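Local coordinates for protein ATP-dependent RNA helicase HrpB (Escherichia coli, PDB 6EUD) that hydrolyses ATP to ADP and phosphate as a DExH-box NTPase of the DEAH/RHA helicase group and is classed as an RNA helicase, at residues K393-L396 with Q397-A401; L555-I559 with D560-Q564; L591-Q595 with L596-V600; A614-N617 with G618-D621. All coordinates share one frame; numbering follows the deposited sequence.

Contact 1 (K393-L396 with Q397-A401); sequences KRLL and QMLGA
Leu396 O takes the backbone N-H of Ala401 at 3.0 Å, the 6→1 hydrogen bond of a Schellman motif at the C-terminal end of helix 386-398. Gly400 completes the motif. Its positive phi of 73° turns the chain out of the helix, and its N donates to Gln397 O, the 5→2 bond. A weak bond from Leu399 N also reaches Leu396 O.

The packed side of the turn is apolar. Leu395 CD1 meets Leu399 CD1 at 3.9 Å, the two side chains slanting across each other. The methyl CE of Met398 comes to 4.0 Å from Leu395 CD1 and widens this patch. Leu396 is buried, with its CB 4.3 Å from Ala401 CB just past the turn. Helix 361-370 covers Leu396 and Ala401, while Arg422 and Ala425 of helix 421-429 lie against Leu399.

The other side is looser and more open to solvent. Here Gln397 lies exposed, its side chain running back along the helix toward Lys393. Lys393 CG points away from its backbone N (chi1 -178°), and the chain stays straight as far as CE, which carries it across the Gln397 amide at a slant. The amine NZ then turns to a salt bridge with Glu405. With an alanine here, the Glu405 carboxylate would probably lose its charged mate and the Gln397 amide the chain packed across it. The contact between the two side chains is one of van der Waals type: Lys393 CE lies 3.6 Å from Gln397 NE2.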
loop_
_atom_site.group_PDB
_atom_site.type_symbol
_atom_site.label_atom_id
_atom_site.label_comp_id
_atom_site.label_asym_id
_atom_site.label_seq_id
_atom_site.Cartn_x
_atom_site.Cartn_y
_atom_site.Cartn_z
ATOM N N LYS A 393 -9.406 2.729 4.337
ATOM C CA LYS A 393 -10.389 3.424 5.167
ATOM C C LYS A 393 -11.173 4.452 4.343
ATOM O O LYS A 393 -12.407 4.466 4.372
ATOM C CB LYS A 393 -9.700 4.097 6.347
ATOM C CG LYS A 393 -10.629 4.808 7.314
ATOM C CD LYS A 393 -9.793 5.519 8.381
ATOM C CE LYS A 393 -10.636 6.200 9.458
ATOM N NZ LYS A 393 -11.260 5.242 10.425
ATOM N N ARG A 394 -10.457 5.276 3.576
ATOM C CA ARG A 394 -11.114 6.290 2.756
ATOM C C ARG A 394 -12.074 5.668 1.762
ATOM O O ARG A 394 -13.190 6.149 1.621
ATOM C CB ARG A 394 -10.094 7.166 2.027
ATOM C CG ARG A 394 -9.436 8.169 2.955
ATOM C CD ARG A 394 -8.628 9.212 2.210
ATOM N NE ARG A 394 -7.539 8.597 1.464
ATOM C CZ ARG A 394 -6.324 8.379 1.955
ATOM N NH1 ARG A 394 -6.040 8.742 3.201
ATOM N NH2 ARG A 394 -5.399 7.805 1.197
ATOM N N LEU A 395 -11.665 4.592 1.096
ATOM C CA LEU A 395 -12.562 3.915 0.161
ATOM C C LEU A 395 -13.825 3.374 0.847
ATOM O O LEU A 395 -14.927 3.513 0.314
ATOM C CB LEU A 395 -11.842 2.766 -0.556
ATOM C CG LEU A 395 -12.737 1.841 -1.406
ATOM C CD1 LEU A 395 -13.543 2.613 -2.475
ATOM C CD2 LEU A 395 -11.903 0.758 -2.078
ATOM N N LEU A 396 -13.660 2.750 2.014
ATOM C CA LEU A 396 -14.792 2.191 2.742
ATOM C C LEU A 396 -15.752 3.306 3.146
ATOM O O LEU A 396 -16.981 3.115 3.145
ATOM C CB LEU A 396 -14.315 1.394 3.971
ATOM C CG LEU A 396 -13.578 0.079 3.663
ATOM C CD1 LEU A 396 -13.332 -0.735 4.915
ATOM C CD2 LEU A 396 -14.353 -0.774 2.668
ATOM N N GLN A 397 -15.195 4.475 3.468
ATOM C CA GLN A 397 -16.015 5.660 3.727
ATOM C C GLN A 397 -16.835 6.036 2.496
ATOM O O GLN A 397 -18.046 6.217 2.588
ATOM C CB GLN A 397 -15.137 6.828 4.173
ATOM C CG GLN A 397 -14.808 6.785 5.650
ATOM C CD GLN A 397 -13.536 7.533 6.017
ATOM O OE1 GLN A 397 -12.861 8.110 5.161
ATOM N NE2 GLN A 397 -13.185 7.494 7.300
ATOM N N MET A 398 -16.175 6.131 1.342
ATOM C CA MET A 398 -16.856 6.427 0.087
ATOM C C MET A 398 -18.029 5.462 -0.151
ATOM O O MET A 398 -19.084 5.864 -0.645
ATOM C CB MET A 398 -15.874 6.368 -1.099
ATOM C CG MET A 398 -16.450 6.910 -2.429
ATOM S SD MET A 398 -15.536 6.482 -3.930
ATOM C CE MET A 398 -16.229 4.883 -4.331
ATOM N N LEU A 399 -17.834 4.195 0.205
ATOM C CA LEU A 399 -18.825 3.152 -0.044
ATOM C C LEU A 399 -19.927 3.114 1.009
ATOM O O LEU A 399 -20.879 2.348 0.889
ATOM C CB LEU A 399 -18.127 1.785 -0.127
ATOM C CG LEU A 399 -17.111 1.647 -1.282
ATOM C CD1 LEU A 399 -16.365 0.332 -1.182
ATOM C CD2 LEU A 399 -17.792 1.819 -2.673
ATOM N N GLY A 400 -19.787 3.938 2.045
ATOM C CA GLY A 400 -20.741 3.973 3.146
ATOM C C GLY A 400 -20.700 2.793 4.113
ATOM O O GLY A 400 -21.671 2.526 4.820
ATOM N N ALA A 401 -19.570 2.096 4.156
ATOM C CA ALA A 401 -19.426 0.896 4.972
ATOM C C ALA A 401 -19.062 1.206 6.434
ATOM O O ALA A 401 -19.176 0.339 7.315
ATOM C CB ALA A 401 -18.368 -0.028 4.346
#

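Contact 2 (L555-I559 with D560-Q564); sequences LLVDI and DELVQ
Asp558 OD2 accepts the backbone N-H of Glu561 at 3.2 Å, with an N-H...O angle of 157°. It uses the anti lone pair, the one turned away from OD1. A second, weak bond comes to the same oxygen from Asp560 N. Asp558 CG stands opposite its own backbone N (chi1 -176°), which brings the carboxylate to the N-H groups at the helix start.

Glu561 folds back on this group. Its CG lies 3.1 Å from Asp558 OD2, and the two carboxylate planes are 53° apart. Asp560 OD2 is also near, 3.8 Å from Asp558 OD2. Three acidic groups thus gather at one helix start. Their mutual repulsion is probably eased by the N-H groups and the positive end of the helix dipole.

Asp558 is the N-cap of helix 559-565, at the junction where strand 554-556 gives way to the helix. Asp558 O also accepts Leu562 N. The next helical bond runs from Val563 N to Ile559 O, 2.9 Å.

Away from the acids, the helix turns apolar side chains inward. Ile559 CD1 rests 3.9 Å from Val563 CG2, the branches meeting at a slant. Val557 CG2 touches Leu562 CD2 at 4.2 Å from before the cap. Further out, Trp534 lies against Val557 and Ile559, and Ala496 of helix 491-498 packs on Leu562. The strand is fixed in turn by backbone bonds from Leu555 to Ile536 and from Val557 to Trp534.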
loop_
_atom_site.group_PDB
_atom_site.type_symbol
_atom_site.label_atom_id
_atom_site.label_comp_id
_atom_site.label_asym_id
_atom_site.label_seq_id
_atom_site.Cartn_x
_atom_site.Cartn_y
_atom_site.Cartn_z
ATOM N N LEU A 555 -19.123 1.859 -18.911
ATOM C CA LEU A 555 -20.529 2.034 -19.231
ATOM C C LEU A 555 -20.752 3.489 -19.602
ATOM O O LEU A 555 -20.162 4.391 -18.981
ATOM C CB LEU A 555 -21.417 1.632 -18.045
ATOM C CG LEU A 555 -22.899 1.482 -18.402
ATOM C CD1 LEU A 555 -23.144 0.142 -19.096
ATOM C CD2 LEU A 555 -23.794 1.661 -17.181
ATOM N N LEU A 556 -21.573 3.719 -20.623
ATOM C CA LEU A 556 -21.907 5.075 -21.020
ATOM C C LEU A 556 -23.071 5.554 -20.183
ATOM O O LEU A 556 -24.014 4.812 -19.921
ATOM C CB LEU A 556 -22.228 5.168 -22.516
ATOM C CG LEU A 556 -23.574 4.707 -23.065
ATOM C CD1 LEU A 556 -24.587 5.840 -23.093
ATOM C CD2 LEU A 556 -23.390 4.130 -24.473
ATOM N N VAL A 557 -22.981 6.800 -19.740
ATOM C CA VAL A 557 -23.999 7.398 -18.900
ATOM C C VAL A 557 -24.384 8.764 -19.443
ATOM O O VAL A 557 -23.538 9.523 -19.918
ATOM C CB VAL A 557 -23.522 7.542 -17.444
ATOM C CG1 VAL A 557 -23.268 6.175 -16.838
ATOM C CG2 VAL A 557 -22.271 8.379 -17.375
ATOM N N ASP A 558 -25.672 9.065 -19.403
ATOM C CA ASP A 558 -26.115 10.429 -19.605
ATOM C C ASP A 558 -25.913 11.137 -18.268
ATOM O O ASP A 558 -26.549 10.794 -17.269
ATOM C CB ASP A 558 -27.568 10.469 -20.076
ATOM C CG ASP A 558 -28.037 11.872 -20.401
ATOM O OD1 ASP A 558 -28.137 12.208 -21.603
ATOM O OD2 ASP A 558 -28.309 12.636 -19.453
ATOM N N ILE A 559 -25.002 12.101 -18.242
ATOM C CA ILE A 559 -24.562 12.663 -16.976
ATOM C C ILE A 559 -25.685 13.409 -16.287
ATOM O O ILE A 559 -25.731 13.466 -15.059
ATOM C CB ILE A 559 -23.335 13.607 -17.159
ATOM C CG1 ILE A 559 -22.726 13.982 -15.804
ATOM C CG2 ILE A 559 -23.699 14.845 -17.989
ATOM C CD1 ILE A 559 -22.309 12.806 -14.972
ATOM N N ASP A 560 -26.602 13.956 -17.077
ATOM C CA ASP A 560 -27.720 14.724 -16.538
ATOM C C ASP A 560 -28.680 13.826 -15.759
ATOM O O ASP A 560 -29.174 14.207 -14.694
ATOM C CB ASP A 560 -28.453 15.451 -17.666
ATOM C CG ASP A 560 -27.574 16.476 -18.361
ATOM O OD1 ASP A 560 -27.270 17.522 -17.741
ATOM O OD2 ASP A 560 -27.174 16.224 -19.519
ATOM N N GLU A 561 -28.933 12.638 -16.296
ATOM C CA GLU A 561 -29.726 11.641 -15.602
ATOM C C GLU A 561 -29.045 11.197 -14.332
ATOM O O GLU A 561 -29.680 11.071 -13.289
ATOM C CB GLU A 561 -29.947 10.431 -16.482
ATOM C CG GLU A 561 -30.159 10.777 -17.895
ATOM C CD GLU A 561 -31.079 9.813 -18.574
ATOM O OE1 GLU A 561 -31.118 8.637 -18.152
ATOM O OE2 GLU A 561 -31.746 10.229 -19.538
ATOM N N LEU A 562 -27.748 10.935 -14.434
ATOM C CA LEU A 562 -27.005 10.341 -13.334
ATOM C C LEU A 562 -26.945 11.279 -12.149
ATOM O O LEU A 562 -27.175 10.875 -11.011
ATOM C CB LEU A 562 -25.593 9.964 -13.779
ATOM C CG LEU A 562 -24.821 9.059 -12.820
ATOM C CD1 LEU A 562 -25.580 7.755 -12.580
ATOM C CD2 LEU A 562 -23.425 8.791 -13.362
ATOM N N VAL A 563 -26.639 12.538 -12.427
ATOM C CA VAL A 563 -26.548 13.554 -11.387
ATOM C C VAL A 563 -27.924 13.794 -10.772
ATOM O O VAL A 563 -28.059 14.065 -9.577
ATOM C CB VAL A 563 -25.984 14.872 -11.955
ATOM C CG1 VAL A 563 -26.143 15.994 -10.954
ATOM C CG2 VAL A 563 -24.539 14.683 -12.371
ATOM N N GLN A 564 -28.950 13.679 -11.600
ATOM C CA GLN A 564 -30.306 13.803 -11.113
ATOM C C GLN A 564 -30.671 12.584 -10.267
ATOM O O GLN A 564 -31.273 12.718 -9.203
ATOM C CB GLN A 564 -31.281 13.976 -12.279
ATOM C CG GLN A 564 -31.791 15.400 -12.452
ATOM C CD GLN A 564 -32.713 15.825 -11.319
ATOM O OE1 GLN A 564 -33.807 15.279 -11.160
ATOM N NE2 GLN A 564 -32.270 16.794 -10.520
#

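Contact 3 (L591-Q595 with L596-V600); sequences LQIGQ and LTVKV
A beta hairpin with a type II' turn joins Leu591-Ile593 to Leu596-Val600 in the HrpB connector region. The turn runs from Ile593 to Leu596. Gly594 occupies its first corner with phi 61°, a value that favours glycine. Ile593 N donates to Leu596 O at 2.9 Å, in the carbonyl plane. The return bond, Leu596 N to Ile593 O, is 3.0 Å long, but its donor stands well above the Ile593 carbonyl plane.

Further from the turn a classic beta bulge shifts the register by one. Leu591 is paired with two residues, Val598 and Lys599. Leu591 O accepts Val598 N at 2.8 Å and, weakly, Lys599 N at 3.4 Å. Leu591 N gives its own bond to Lys599 O.

Leu591, Ile593, Leu596 and Lys599 share one face of the hairpin. Val598 CG2 presses on Ile593 CG1 at 3.5 Å, and Ile593 CD1 touches the same methyl. Val598 CG1 is anti to the backbone N (chi1 172°), which puts CG2 on the side facing Ile593. Leu591 and Lys599 run abreast in one direction, with Leu591 CD1 3.9 Å from Lys599 CE. The lysine meets leucine through its aliphatic chain.

Trp534 touches Leu596 and Val598, and Ile559 and Val563 pack on Ile593. Leu591 O is shared between a strong bond and a weak one, so the pairing at the bulge is uneven, while apolar packing holds Ile593 to Val598.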
loop_
_atom_site.group_PDB
_atom_site.type_symbol
_atom_site.label_atom_id
_atom_site.label_comp_id
_atom_site.label_asym_id
_atom_site.label_seq_id
_atom_site.Cartn_x
_atom_site.Cartn_y
_atom_site.Cartn_z
ATOM N N LEU A 591 -19.698 23.505 -10.067
ATOM C CA LEU A 591 -20.234 22.201 -9.691
ATOM C C LEU A 591 -19.222 21.130 -10.103
ATOM O O LEU A 591 -18.740 21.148 -11.276
ATOM C CB LEU A 591 -21.595 21.970 -10.344
ATOM C CG LEU A 591 -22.642 23.005 -9.911
ATOM C CD1 LEU A 591 -24.036 22.724 -10.492
ATOM C CD2 LEU A 591 -22.676 23.047 -8.403
ATOM N N GLN A 592 -18.835 20.225 -9.189
ATOM C CA GLN A 592 -17.792 19.323 -9.660
ATOM C C GLN A 592 -18.195 17.869 -9.216
ATOM O O GLN A 592 -18.932 17.637 -8.230
ATOM C CB GLN A 592 -16.427 19.723 -9.104
ATOM C CG GLN A 592 -16.432 19.628 -7.562
ATOM C CD GLN A 592 -15.543 20.648 -6.869
ATOM O OE1 GLN A 592 -14.329 20.474 -6.719
ATOM N NE2 GLN A 592 -16.239 21.627 -6.208
ATOM N N ILE A 593 -17.811 16.887 -10.013
ATOM C CA ILE A 593 -17.874 15.503 -9.592
ATOM C C ILE A 593 -16.449 15.055 -9.322
ATOM O O ILE A 593 -15.687 14.787 -10.250
ATOM C CB ILE A 593 -18.528 14.621 -10.647
ATOM C CG1 ILE A 593 -19.964 15.082 -10.914
ATOM C CG2 ILE A 593 -18.555 13.223 -10.154
ATOM C CD1 ILE A 593 -20.642 14.322 -11.983
ATOM N N GLY A 594 -16.070 15.020 -8.051
ATOM C CA GLY A 594 -14.676 14.801 -7.709
ATOM C C GLY A 594 -13.825 15.919 -8.279
ATOM O O GLY A 594 -14.102 17.087 -8.031
ATOM N N GLN A 595 -12.817 15.563 -9.071
ATOM C CA GLN A 595 -11.919 16.535 -9.694
ATOM C C GLN A 595 -12.413 17.018 -11.055
ATOM O O GLN A 595 -11.729 17.789 -11.725
ATOM C CB GLN A 595 -10.525 15.924 -9.852
ATOM C CG GLN A 595 -9.922 15.461 -8.548
ATOM C CD GLN A 595 -9.855 16.583 -7.544
ATOM O OE1 GLN A 595 -9.174 17.578 -7.775
ATOM N NE2 GLN A 595 -10.589 16.453 -6.438
ATOM N N LEU A 596 -13.597 16.555 -11.458
ATOM C CA LEU A 596 -14.163 16.839 -12.785
ATOM C C LEU A 596 -15.098 18.021 -12.736
ATOM O O LEU A 596 -16.139 17.962 -12.086
ATOM C CB LEU A 596 -14.928 15.626 -13.340
ATOM C CG LEU A 596 -14.112 14.378 -13.654
ATOM C CD1 LEU A 596 -15.018 13.247 -14.135
ATOM C CD2 LEU A 596 -13.056 14.731 -14.693
ATOM N N THR A 597 -14.739 19.099 -13.419
ATOM C CA THR A 597 -15.615 20.256 -13.448
ATOM C C THR A 597 -16.803 19.952 -14.353
ATOM O O THR A 597 -16.637 19.583 -15.518
ATOM C CB THR A 597 -14.876 21.510 -13.918
ATOM O OG1 THR A 597 -13.820 21.805 -12.995
ATOM C CG2 THR A 597 -15.829 22.690 -13.978
ATOM N N VAL A 598 -18.006 20.065 -13.805
ATOM C CA VAL A 598 -19.199 19.723 -14.573
ATOM C C VAL A 598 -19.821 20.991 -15.136
ATOM O O VAL A 598 -20.322 21.016 -16.267
ATOM C CB VAL A 598 -20.223 18.963 -13.712
ATOM C CG1 VAL A 598 -21.539 18.779 -14.461
ATOM C CG2 VAL A 598 -19.658 17.626 -13.312
ATOM N N LYS A 599 -19.764 22.051 -14.338
ATOM C CA LYS A 599 -20.291 23.331 -14.755
ATOM C C LYS A 599 -19.590 24.457 -14.007
ATOM O O LYS A 599 -19.229 24.310 -12.838
ATOM C CB LYS A 599 -21.804 23.386 -14.526
ATOM C CG LYS A 599 -22.481 24.499 -15.294
ATOM C CD LYS A 599 -23.986 24.521 -15.079
ATOM C CE LYS A 599 -24.344 24.973 -13.674
ATOM N NZ LYS A 599 -25.813 25.205 -13.544
ATOM N N VAL A 600 -19.376 25.570 -14.697
ATOM C CA VAL A 600 -18.911 26.789 -14.060
ATOM C C VAL A 600 -19.878 27.912 -14.397
ATOM O O VAL A 600 -20.276 28.080 -15.547
ATOM C CB VAL A 600 -17.476 27.165 -14.488
ATOM C CG1 VAL A 600 -16.468 26.382 -13.681
ATOM C CG2 VAL A 600 -17.270 26.917 -15.955
#

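Contact 4 (A614-N617 with G618-D621); sequences AMLN and GIRD
Ile619 N donates to Met615 O at 2.9 Å, one of the regular alpha-helical bonds of helix 608-622. Arg620 N meets Leu616 O at 3.0 Å with an N-H...O angle of 163°, and Gly618 N donates to Ala614 O.

On one side of the helix Asn617 OD1 takes a weak hydrogen bond of 3.2 Å from Arg620 NH1, about one turn further along. The oxygen sits at the edge of the guanidinium, near its plane. The amide itself is turned 49° from that plane. This is an i to i+3 side-chain link, and each partner has stronger ties beyond the helix. Asn617 ND2 donates to Asp574 O of strand 571-579. Arg620 NH2 forms a salt bridge with Glu665, and NE donates to Leu661 O. The Arg620 chain, extended from CG to NE, carries the charge out to these groups.

The helix face away from the amide is buried and apolar. Ile619 CG1 is anti to the carbonyl carbon (chi1 -62°) and runs back along the helix over Met615 O. Leu664 lies against both Leu616 and Ile619, with Val626 and Leu668 also on Ile619. A serine in its place lacks CD1 and would probably leave a gap beside Leu616, Leu664 and Leu668. That methyl, Ile619 CD1, lies 4.2 Å from Leu616 CD2.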
loop_
_atom_site.group_PDB
_atom_site.type_symbol
_atom_site.label_atom_id
_atom_site.label_comp_id
_atom_site.label_asym_id
_atom_site.label_seq_id
_atom_site.Cartn_x
_atom_site.Cartn_y
_atom_site.Cartn_z
ATOM N N ALA A 614 -16.212 31.360 -0.145
ATOM C CA ALA A 614 -15.667 31.577 -1.488
ATOM C C ALA A 614 -14.323 32.311 -1.418
ATOM O O ALA A 614 -13.428 32.058 -2.224
ATOM C CB ALA A 614 -16.658 32.344 -2.368
ATOM N N MET A 615 -14.177 33.209 -0.450
ATOM C CA MET A 615 -12.916 33.918 -0.248
ATOM C C MET A 615 -11.797 32.988 0.249
ATOM O O MET A 615 -10.627 33.145 -0.159
ATOM C CB MET A 615 -13.118 35.067 0.737
ATOM C CG MET A 615 -13.923 36.232 0.186
ATOM S SD MET A 615 -14.130 37.546 1.419
ATOM C CE MET A 615 -15.001 38.792 0.465
ATOM N N LEU A 616 -12.141 32.051 1.142
ATOM C CA LEU A 616 -11.174 31.046 1.605
ATOM C C LEU A 616 -10.597 30.259 0.436
ATOM O O LEU A 616 -9.385 30.010 0.389
ATOM C CB LEU A 616 -11.807 30.073 2.606
ATOM C CG LEU A 616 -12.271 30.629 3.958
ATOM C CD1 LEU A 616 -12.581 29.493 4.889
ATOM C CD2 LEU A 616 -11.221 31.519 4.557
ATOM N N ASN A 617 -11.465 29.861 -0.500
ATOM C CA ASN A 617 -11.026 29.160 -1.698
ATOM C C ASN A 617 -10.143 30.034 -2.591
ATOM O O ASN A 617 -9.220 29.547 -3.259
ATOM C CB ASN A 617 -12.236 28.658 -2.493
ATOM C CG ASN A 617 -12.988 27.545 -1.778
ATOM O OD1 ASN A 617 -12.391 26.729 -1.087
ATOM N ND2 ASN A 617 -14.302 27.505 -1.952
ATOM N N GLY A 618 -10.431 31.330 -2.600
ATOM C CA GLY A 618 -9.629 32.281 -3.341
ATOM C C GLY A 618 -8.241 32.379 -2.739
ATOM O O GLY A 618 -7.243 32.505 -3.457
ATOM N N ILE A 619 -8.179 32.322 -1.409
ATOM C CA ILE A 619 -6.907 32.359 -0.696
ATOM C C ILE A 619 -6.107 31.099 -1.025
ATOM O O ILE A 619 -4.898 31.170 -1.270
ATOM C CB ILE A 619 -7.118 32.478 0.824
ATOM C CG1 ILE A 619 -7.835 33.785 1.151
ATOM C CG2 ILE A 619 -5.783 32.351 1.572
ATOM C CD1 ILE A 619 -8.339 33.870 2.568
ATOM N N ARG A 620 -6.790 29.955 -1.048
ATOM C CA ARG A 620 -6.179 28.716 -1.517
ATOM C C ARG A 620 -5.665 28.862 -2.945
ATOM O O ARG A 620 -4.684 28.222 -3.308
ATOM C CB ARG A 620 -7.161 27.557 -1.439
ATOM C CG ARG A 620 -7.630 27.290 -0.043
ATOM C CD ARG A 620 -8.118 25.879 0.153
ATOM N NE ARG A 620 -8.311 25.686 1.576
ATOM C CZ ARG A 620 -9.470 25.829 2.201
ATOM N NH1 ARG A 620 -10.567 26.096 1.505
ATOM N NH2 ARG A 620 -9.528 25.664 3.519
ATOM N N ASP A 621 -6.312 29.696 -3.756
ATOM C CA ASP A 621 -5.811 29.927 -5.110
ATOM C C ASP A 621 -4.602 30.838 -5.111
ATOM O O ASP A 621 -3.623 30.556 -5.785
ATOM C CB ASP A 621 -6.886 30.531 -6.028
ATOM C CG ASP A 621 -7.763 29.475 -6.702
ATOM O OD1 ASP A 621 -8.971 29.722 -6.887
ATOM O OD2 ASP A 621 -7.245 28.397 -7.061
#

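Contact 4 is the most buried of the four; contacts 1, 2 and 3 each mix buried and exposed residues. Contacts 2 and 3 touch, with Ile559 CD1 3.7 Å from Ile593 CD1, so the helix start packs on the hairpin beside Trp534, which meets both. Contacts 3 and 4 lie on consecutive elements, strand 596-602 and helix 608-622, their centres about 17 Å apart. Contact 1 touches none of the others. Contact 1 is the C-terminal end of one helix and contact 2 the N-terminal end of another: a carbonyl closes the first, an acid the second. Contact 4 lies within the later half of its helix, where polar side chains reach other elements, and contact 3 relies on strand pairing.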